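Local coordinates for protein extracellular ligand-binding receptor (Desulfohalobium retbaense DSM 5692, PDB 5ERE) that binds 2-oxo-4-methylpentanoic acid in a domain of the leucine-binding protein family and cytosine in a sensor domain, and probably acts as an extracellular receptor in signalling, at residues E189-A194 and R214-A219; R210-A215 and L227-P232. All coordinates share one frame; numbering follows the deposited sequence.

Contact 1. Residues E189-A194 and R214-A219; sequences EAATIA and RAEVLA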
loop_
_atom_site.group_PDB
_atom_site.type_symbol
_atom_site.label_atom_id
_atom_site.label_comp_id
_atom_site.label_asym_id
_atom_site.label_seq_id
_atom_site.Cartn_x
_atom_site.Cartn_y
_atom_site.Cartn_z
ATOM N N GLU A 189 -20.364 -9.294 -11.809
ATOM C CA GLU A 189 -21.588 -8.586 -12.196
ATOM C C GLU A 189 -21.247 -7.181 -12.727
ATOM O O GLU A 189 -22.092 -6.494 -13.309
ATOM C CB GLU A 189 -22.597 -8.484 -11.013
ATOM C CG GLU A 189 -22.195 -7.549 -9.858
ATOM C CD GLU A 189 -21.296 -8.237 -8.815
ATOM O OE1 GLU A 189 -20.824 -9.327 -9.111
ATOM O OE2 GLU A 189 -21.117 -7.683 -7.703
ATOM N N ALA A 190 -20.009 -6.759 -12.507
ATOM C CA ALA A 190 -19.513 -5.508 -13.039
ATOM C C ALA A 190 -19.603 -5.416 -14.551
ATOM O O ALA A 190 -19.645 -4.323 -15.060
ATOM C CB ALA A 190 -18.077 -5.276 -12.607
ATOM N N ALA A 191 -19.611 -6.530 -15.272
ATOM C CA ALA A 191 -19.739 -6.464 -16.731
ATOM C C ALA A 191 -21.130 -5.941 -17.155
ATOM O O ALA A 191 -21.267 -5.269 -18.171
ATOM C CB ALA A 191 -19.482 -7.815 -17.355
ATOM N N THR A 192 -22.146 -6.253 -16.364
ATOM C CA THR A 192 -23.494 -5.748 -16.593
ATOM C C THR A 192 -23.631 -4.298 -16.136
ATOM O O THR A 192 -24.224 -3.449 -16.838
ATOM C CB THR A 192 -24.529 -6.621 -15.871
ATOM O OG1 THR A 192 -24.540 -7.910 -16.489
ATOM C CG2 THR A 192 -25.953 -6.015 -15.935
ATOM N N ILE A 193 -23.086 -4.010 -14.960
ATOM C CA ILE A 193 -23.068 -2.644 -14.458
ATOM C C ILE A 193 -22.400 -1.734 -15.496
ATOM O O ILE A 193 -22.964 -0.714 -15.867
ATOM C CB ILE A 193 -22.355 -2.551 -13.092
ATOM C CG1 ILE A 193 -23.138 -3.335 -12.041
ATOM C CG2 ILE A 193 -22.263 -1.117 -12.624
ATOM C CD1 ILE A 193 -22.369 -3.550 -10.688
ATOM N N ALA A 194 -21.226 -2.133 -15.982
ATOM C CA ALA A 194 -20.495 -1.384 -17.008
ATOM C C ALA A 194 -21.343 -1.106 -18.258
ATOM O O ALA A 194 -21.329 0.004 -18.779
ATOM C CB ALA A 194 -19.239 -2.139 -17.415
ATOM N N ARG A 214 -12.768 -11.211 -13.327
ATOM C CA ARG A 214 -13.494 -12.419 -13.700
ATOM C C ARG A 214 -13.677 -12.438 -15.225
ATOM O O ARG A 214 -13.700 -11.376 -15.865
ATOM C CB ARG A 214 -14.851 -12.486 -12.984
ATOM C CG ARG A 214 -14.855 -12.141 -11.498
ATOM C CD ARG A 214 -14.038 -13.169 -10.667
ATOM N NE ARG A 214 -14.426 -14.550 -10.952
ATOM C CZ ARG A 214 -13.750 -15.625 -10.542
ATOM N NH1 ARG A 214 -12.640 -15.489 -9.820
ATOM N NH2 ARG A 214 -14.188 -16.839 -10.853
ATOM N N ALA A 215 -13.825 -13.628 -15.798
ATOM C CA ALA A 215 -13.851 -13.786 -17.243
ATOM C C ALA A 215 -15.001 -12.988 -17.870
ATOM O O ALA A 215 -14.869 -12.425 -18.942
ATOM C CB ALA A 215 -13.969 -15.253 -17.596
ATOM N N GLU A 216 -16.121 -12.937 -17.170
ATOM C CA GLU A 216 -17.292 -12.179 -17.604
ATOM C C GLU A 216 -16.916 -10.722 -17.911
ATOM O O GLU A 216 -17.324 -10.135 -18.921
ATOM C CB GLU A 216 -18.346 -12.285 -16.500
ATOM C CG GLU A 216 -19.601 -11.476 -16.642
ATOM C CD GLU A 216 -20.574 -11.756 -15.496
ATOM O OE1 GLU A 216 -20.196 -12.509 -14.561
ATOM O OE2 GLU A 216 -21.713 -11.232 -15.529
ATOM N N VAL A 217 -16.070 -10.166 -17.052
ATOM C CA VAL A 217 -15.676 -8.780 -17.146
ATOM C C VAL A 217 -14.811 -8.573 -18.392
ATOM O O VAL A 217 -14.977 -7.586 -19.107
ATOM C CB VAL A 217 -14.956 -8.328 -15.840
ATOM C CG1 VAL A 217 -14.218 -7.025 -16.020
ATOM C CG2 VAL A 217 -15.983 -8.186 -14.744
ATOM N N LEU A 218 -13.925 -9.520 -18.675
ATOM C CA LEU A 218 -13.070 -9.456 -19.866
ATOM C C LEU A 218 -13.857 -9.604 -21.185
ATOM O O LEU A 218 -13.563 -8.936 -22.176
ATOM C CB LEU A 218 -11.997 -10.541 -19.773
ATOM C CG LEU A 218 -11.111 -10.760 -20.990
ATOM C CD1 LEU A 218 -10.441 -9.492 -21.420
ATOM C CD2 LEU A 218 -10.081 -11.798 -20.613
ATOM N N ALA A 219 -14.844 -10.491 -21.181
ATOM C CA ALA A 219 -15.679 -10.752 -22.343
ATOM C C ALA A 219 -16.438 -9.504 -22.775
ATOM O O ALA A 219 -16.738 -9.322 -23.956
ATOM C CB ALA A 219 -16.656 -11.870 -22.031
#

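Contact 2. Residues R210-A215 and L227-P232; sequences RPIQRA and LVYTYP. With COI (2-oxo-4-methylpentanoic acid), chain B.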
loop_
_atom_site.group_PDB
_atom_site.type_symbol
_atom_site.label_atom_id
_atom_site.label_comp_id
_atom_site.label_asym_id
_atom_site.label_seq_id
_atom_site.Cartn_x
_atom_site.Cartn_y
_atom_site.Cartn_z
ATOM N N ARG A 210 -10.159 -6.141 -6.084
ATOM C CA ARG A 210 -9.703 -7.526 -6.296
ATOM C C ARG A 210 -10.724 -8.483 -6.953
ATOM O O ARG A 210 -10.401 -9.148 -7.913
ATOM C CB ARG A 210 -9.220 -8.094 -4.929
ATOM C CG ARG A 210 -9.021 -9.621 -4.875
ATOM C CD ARG A 210 -8.753 -10.076 -3.378
ATOM N NE ARG A 210 -9.731 -9.422 -2.513
ATOM C CZ ARG A 210 -10.937 -9.890 -2.231
ATOM N NH1 ARG A 210 -11.330 -11.053 -2.693
ATOM N NH2 ARG A 210 -11.772 -9.169 -1.484
ATOM N N PRO A 211 -11.962 -8.553 -6.444
ATOM C CA PRO A 211 -13.004 -9.449 -6.968
ATOM C C PRO A 211 -13.390 -9.259 -8.436
ATOM O O PRO A 211 -13.992 -10.161 -9.023
ATOM C CB PRO A 211 -14.214 -9.109 -6.088
ATOM C CG PRO A 211 -13.617 -8.565 -4.854
ATOM C CD PRO A 211 -12.484 -7.748 -5.330
ATOM N N ILE A 212 -13.061 -8.116 -9.022
ATOM C CA ILE A 212 -13.593 -7.783 -10.352
ATOM C C ILE A 212 -12.887 -8.536 -11.503
ATOM O O ILE A 212 -13.385 -8.573 -12.628
ATOM C CB ILE A 212 -13.521 -6.249 -10.570
ATOM C CG1 ILE A 212 -14.581 -5.774 -11.580
ATOM C CG2 ILE A 212 -12.154 -5.830 -11.025
ATOM C CD1 ILE A 212 -14.790 -4.269 -11.533
ATOM N N GLN A 213 -11.768 -9.198 -11.225
ATOM C CA GLN A 213 -11.024 -9.865 -12.312
ATOM C C GLN A 213 -11.634 -11.231 -12.635
ATOM O O GLN A 213 -11.094 -12.265 -12.271
ATOM C CB GLN A 213 -9.531 -10.043 -11.972
ATOM C CG GLN A 213 -8.726 -10.564 -13.185
ATOM C CD GLN A 213 -7.248 -10.757 -12.906
ATOM O OE1 GLN A 213 -6.490 -9.791 -12.831
ATOM N NE2 GLN A 213 -6.827 -12.011 -12.735
ATOM N N ARG A 214 -12.768 -11.211 -13.327
ATOM C CA ARG A 214 -13.494 -12.419 -13.700
ATOM C C ARG A 214 -13.677 -12.438 -15.225
ATOM O O ARG A 214 -13.700 -11.376 -15.865
ATOM C CB ARG A 214 -14.851 -12.486 -12.984
ATOM C CG ARG A 214 -14.855 -12.141 -11.498
ATOM C CD ARG A 214 -14.038 -13.169 -10.667
ATOM N NE ARG A 214 -14.426 -14.550 -10.952
ATOM C CZ ARG A 214 -13.750 -15.625 -10.542
ATOM N NH1 ARG A 214 -12.640 -15.489 -9.820
ATOM N NH2 ARG A 214 -14.188 -16.839 -10.853
ATOM N N ALA A 215 -13.825 -13.628 -15.798
ATOM C CA ALA A 215 -13.851 -13.786 -17.243
ATOM C C ALA A 215 -15.001 -12.988 -17.870
ATOM O O ALA A 215 -14.869 -12.425 -18.942
ATOM C CB ALA A 215 -13.969 -15.253 -17.596
ATOM N N LEU A 227 -10.818 -0.131 -17.766
ATOM C CA LEU A 227 -11.127 -0.191 -16.347
ATOM C C LEU A 227 -9.871 -0.511 -15.529
ATOM O O LEU A 227 -9.164 -1.439 -15.859
ATOM C CB LEU A 227 -12.197 -1.252 -16.095
ATOM C CG LEU A 227 -12.728 -1.353 -14.663
ATOM C CD1 LEU A 227 -14.109 -1.940 -14.722
ATOM C CD2 LEU A 227 -11.852 -2.196 -13.740
ATOM N N VAL A 228 -9.594 0.273 -14.491
ATOM C CA VAL A 228 -8.385 0.087 -13.677
ATOM C C VAL A 228 -8.793 -0.524 -12.347
ATOM O O VAL A 228 -9.791 -0.133 -11.791
ATOM C CB VAL A 228 -7.639 1.432 -13.465
ATOM C CG1 VAL A 228 -6.424 1.280 -12.534
ATOM C CG2 VAL A 228 -7.182 2.002 -14.814
ATOM N N TYR A 229 -8.050 -1.497 -11.832
ATOM C CA TYR A 229 -8.400 -2.051 -10.519
ATOM C C TYR A 229 -7.178 -2.522 -9.735
ATOM O O TYR A 229 -6.112 -2.778 -10.303
ATOM C CB TYR A 229 -9.392 -3.210 -10.674
ATOM C CG TYR A 229 -8.852 -4.329 -11.506
ATOM C CD1 TYR A 229 -8.825 -4.228 -12.885
ATOM C CD2 TYR A 229 -8.342 -5.510 -10.913
ATOM C CE1 TYR A 229 -8.317 -5.237 -13.668
ATOM C CE2 TYR A 229 -7.848 -6.516 -11.683
ATOM C CZ TYR A 229 -7.830 -6.384 -13.067
ATOM O OH TYR A 229 -7.328 -7.389 -13.854
ATOM N N THR A 230 -7.334 -2.593 -8.417
ATOM C CA THR A 230 -6.288 -3.142 -7.570
ATOM C C THR A 230 -6.422 -4.651 -7.500
ATOM O O THR A 230 -7.528 -5.192 -7.543
ATOM C CB THR A 230 -6.317 -2.548 -6.182
ATOM O OG1 THR A 230 -7.656 -2.451 -5.702
ATOM C CG2 THR A 230 -5.686 -1.190 -6.193
ATOM N N TYR A 231 -5.279 -5.338 -7.426
ATOM C CA TYR A 231 -5.269 -6.785 -7.512
ATOM C C TYR A 231 -3.956 -7.369 -6.904
ATOM O O TYR A 231 -2.892 -6.770 -7.054
ATOM C CB TYR A 231 -5.414 -7.218 -8.962
ATOM C CG TYR A 231 -5.794 -8.651 -9.115
ATOM C CD1 TYR A 231 -7.098 -9.051 -8.929
ATOM C CD2 TYR A 231 -4.843 -9.605 -9.446
ATOM C CE1 TYR A 231 -7.451 -10.370 -9.043
ATOM C CE2 TYR A 231 -5.178 -10.930 -9.572
ATOM C CZ TYR A 231 -6.470 -11.310 -9.369
ATOM O OH TYR A 231 -6.792 -12.622 -9.495
ATOM N N PRO A 232 -4.042 -8.516 -6.215
ATOM C CA PRO A 232 -2.795 -9.197 -5.749
ATOM C C PRO A 232 -1.786 -9.446 -6.842
ATOM O O PRO A 232 -2.162 -9.827 -7.938
ATOM C CB PRO A 232 -3.293 -10.522 -5.191
ATOM C CG PRO A 232 -4.745 -10.286 -4.875
ATOM C CD PRO A 232 -5.243 -9.301 -5.902
HETATM C C1 COI B . -15.006 -10.456 -0.084
HETATM O O1 COI B . -15.954 -10.463 0.745
HETATM O O2 COI B . -13.901 -9.913 0.165
HETATM C C2 COI B . -15.197 -11.174 -1.377
HETATM O O3 COI B . -14.319 -11.161 -2.220
HETATM C C3 COI B . -16.502 -11.918 -1.527
HETATM C C4 COI B . -16.645 -12.432 -2.915
HETATM C C5 COI B . -17.586 -13.616 -2.861
HETATM C C6 COI B . -17.187 -11.261 -3.721
HETATM O O HOH W 1 -10.113 -13.469 -10.072
#

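Contact 1. Residues E189-A194 and R214-A219
Fully extended torsions in Glu216 (CG anti to the backbone N, chi1 174°) run its aliphatic stem out from one helix and alongside the methyl group of Ala191, while Val217 is turned to present CG2, the branch beside its own backbone N, to the same neighbouring helix. Ala191 CB lies against both residues, 3.7 Å from Glu216 CG, with Glu216 O at 3.5 Å from the same Ala191 CB and Val217 CA at 3.9 Å from it. Val217 CG2 meets Ala190 CB at 4.2 Å. Alanines on one partner allow the axes of 190-194 and 215-219 to approach to 8.7 Å, and they run at 30° to each other. Such near-parallel packing follows from the fold: the two helices lie in successive beta-alpha-beta crossovers, after the adjacent parallel strands 181-185 and 205-208. The buried Glu189 carboxylate is hydrogen-bonded to Tyr160 through OE2. Glu216 OE1 stands 4.2 Å from Glu189 N without bonding to it, and 6.3 Å from Glu189 OE1; these like charges are not in contact but would probably repel each other mildly. No hydrogen bond spans the two segments, so the contact rests on van der Waals fit, with the charge of Glu216 at its solvent-facing border.

Contact 2. Residues R210-A215 and L227-P232
The phenol ring of Tyr231 is sandwiched: the Gln213 amide lies on one face, OE1 sitting 3.6 Å above the ring centre with the two planes 25° apart, and Pro232 CD lies on the opposite face toward the rim. Arg210 O approaches the ring edge, 3.4 Å from Tyr231 CE1. The same amide stands almost perpendicular to the Tyr229 ring, whose face carries Ile212 CG2 in a CH-pi contact, 4.0 Å from the centroid, and whose edge faces Gln213 OE1. Extended from CB onward, the Gln213 chain delivers its amide between the two tyrosines. Tyr229 OH donates to Gln213 OE1 at 2.7 Å, in the carbonyl plane and on a lone pair, with a C=O...donor angle of 118°; Lys311 is a second donor to that oxygen. A phenylalanine in place of Tyr229 would probably leave Gln213 OE1 with one donor fewer and its amide less firmly fixed against Tyr231. Farther along, Ile212 CD1 and Leu227 CD1 meet tip to tip at 4.0 Å. Gln213 is the centre of an inverse gamma turn, and its carbonyl O accepts a bond from a water at 2.7 Å. At the other end, Arg210 is bent at chi3 (46°), which swings its guanidinium away from the strand to meet the keto acid edge-on. Arg210 NH2 donates to COI O2 at 2.8 Å, and Arg210 NH1 to the keto oxygen COI O3 at 3.0 Å; Pro211 CG lies above one guanidinium face, toward the rim. The guanidinium thus grips the carboxylate and keto oxygens together, from a loop packed on strand 228-232 through Ile212, Gln213 and the two tyrosines.

In the fold
Contacts 1 and 2 are adjoining contacts in one lobe, their centres about 10 Å apart, and they share Arg214 and Ala215. Ile212 joins them: its CD1 lies 3.6 Å from Ala190 CB, and its O lies 3.4 Å from Val217 CG2, so the loop that contact 2 fixes to the strand also packs against the helix pair of contact 1. Arg210 and Pro211 of contact 2 line the keto acid pocket directly, whereas contact 1 lies outside it, the Glu189 side chain being about 7 Å from the ligand. Arg214, at the N-cap of helix 215-219, forms salt bridges with Asp16 and Glu20 of helix 15-32, which would probably help hold the two lobes together around the ligand.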